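Side-chain contact in outer membrane protein TP0453 (Treponema pallidum, PDB 3K8G), which alters membrane permeability at acidic pH, might take part in ligand transport and probably enters the membrane through amphipathic helices: residues Asn30-Leu33 against Ile34-Ile38. Residues are numbered along the deposited sequence; the frame is centred on the assembly and turned at random.
Sequences NENL and ISRII
N32 and R36, one turn apart on helix 31-41, meet through their polar ends. With CG anti to the backbone N (chi1 174°), the N32 amide stands out from the helix, and the R36 chain, extended from CG to NE, leans back alongside until NE donates to N32 OD1 at 3.3 Å. OD1 lies at the guanidinium edge, practically in its plane, while the amide itself is turned 83° from that plane. NE approaches the oxygen well off the C=O direction and tilted out of the amide plane. A water donates to OD1 and also takes a weak bond from R36 NH2, bridging the two side chains.

Farther round the helix, S35 turns its hydroxyl back beside its own backbone N (chi1 -75°). OG can then donate to E31 O at 3.1 Å, and the backbone N of S35 reaches the same oxygen at 3.0 Å from the other face of the carbonyl plane. One acceptor is thus gripped twice, in the classic way a serine folds back on its helix.

The apolar side is built from L33, I34 and I37. L33 CG meets I37 CD1 at 4.0 Å, the two chains slanting across each other, and I34 CD1 lies against the N30 backbone, 3.5 Å from N30 O, with N30 CB a little farther away. N30 occupies the N-cap position but uses its amide elsewhere, bonding Y200, P26 and Q160.

This division of polar and apolar faces is consistent with residues 31-38 forming an amphipathic helix. L33, I34 and I37 pack on F25 of strand 21-26; I34 and I38 also touch V51 of helix 45-52, while the N32-R36 pair lies beside helix 245-253, where R36 and I37 lean on A249.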
# COMPACT_ATOMS: atom_id res chain seq x y z
N ASN A 30 7.12 -6.20 -9.42
CA ASN A 30 7.17 -6.09 -7.96
C ASN A 30 6.81 -7.35 -7.18
O ASN A 30 6.48 -7.29 -5.98
CB ASN A 30 6.31 -4.91 -7.50
CG ASN A 30 6.75 -3.61 -8.13
OD1 ASN A 30 7.85 -3.17 -7.91
ND2 ASN A 30 5.89 -3.01 -8.93
N GLU A 31 6.93 -8.49 -7.85
CA GLU A 31 6.51 -9.77 -7.30
C GLU A 31 7.20 -10.17 -6.01
O GLU A 31 6.54 -10.59 -5.05
CB GLU A 31 6.67 -10.90 -8.37
CG GLU A 31 5.81 -10.67 -9.63
CD GLU A 31 6.53 -9.90 -10.74
OE1 GLU A 31 7.58 -9.27 -10.51
OE2 GLU A 31 6.03 -9.92 -11.88
N ASN A 32 8.53 -10.03 -5.97
CA ASN A 32 9.31 -10.38 -4.78
C ASN A 32 8.93 -9.50 -3.59
O ASN A 32 8.69 -9.99 -2.48
CB ASN A 32 10.81 -10.27 -5.06
CG ASN A 32 11.67 -10.50 -3.80
OD1 ASN A 32 12.39 -9.59 -3.34
ND2 ASN A 32 11.61 -11.72 -3.25
N LEU A 33 8.90 -8.19 -3.81
CA LEU A 33 8.52 -7.27 -2.75
C LEU A 33 7.16 -7.63 -2.12
O LEU A 33 7.02 -7.70 -0.91
CB LEU A 33 8.48 -5.83 -3.27
CG LEU A 33 7.95 -4.81 -2.26
CD1 LEU A 33 8.99 -4.68 -1.16
CD2 LEU A 33 7.67 -3.46 -2.93
N ILE A 34 6.16 -7.83 -2.97
CA ILE A 34 4.80 -8.12 -2.48
C ILE A 34 4.79 -9.46 -1.74
O ILE A 34 4.18 -9.59 -0.68
CB ILE A 34 3.76 -8.11 -3.61
CG1 ILE A 34 3.64 -6.71 -4.22
CG2 ILE A 34 2.39 -8.57 -3.08
CD1 ILE A 34 3.09 -6.69 -5.64
N SER A 35 5.49 -10.46 -2.29
CA SER A 35 5.62 -11.75 -1.62
C SER A 35 6.17 -11.58 -0.22
O SER A 35 5.63 -12.16 0.71
CB SER A 35 6.49 -12.72 -2.42
OG SER A 35 5.74 -13.21 -3.53
N ARG A 36 7.25 -10.81 -0.08
CA ARG A 36 7.89 -10.60 1.23
C ARG A 36 6.96 -9.90 2.22
O ARG A 36 6.92 -10.26 3.41
CB ARG A 36 9.16 -9.76 1.09
CG ARG A 36 10.30 -10.46 0.42
CD ARG A 36 11.51 -9.51 0.33
NE ARG A 36 12.69 -10.22 -0.16
CZ ARG A 36 13.57 -10.85 0.62
NH1 ARG A 36 13.43 -10.84 1.94
NH2 ARG A 36 14.61 -11.47 0.08
N ILE A 37 6.24 -8.89 1.76
CA ILE A 37 5.29 -8.22 2.66
C ILE A 37 4.24 -9.20 3.14
O ILE A 37 3.96 -9.29 4.33
CB ILE A 37 4.63 -7.01 1.99
CG1 ILE A 37 5.68 -5.95 1.69
CG2 ILE A 37 3.51 -6.43 2.90
CD1 ILE A 37 5.22 -4.90 0.71
N ILE A 38 3.67 -9.98 2.21
CA ILE A 38 2.65 -10.96 2.58
C ILE A 38 3.18 -11.95 3.61
O ILE A 38 2.53 -12.19 4.64
CB ILE A 38 2.11 -11.69 1.35
CG1 ILE A 38 1.22 -10.73 0.53
CG2 ILE A 38 1.38 -13.02 1.74
CD1 ILE A 38 0.81 -11.31 -0.80
O HOH W 1 14.63 -9.92 -2.24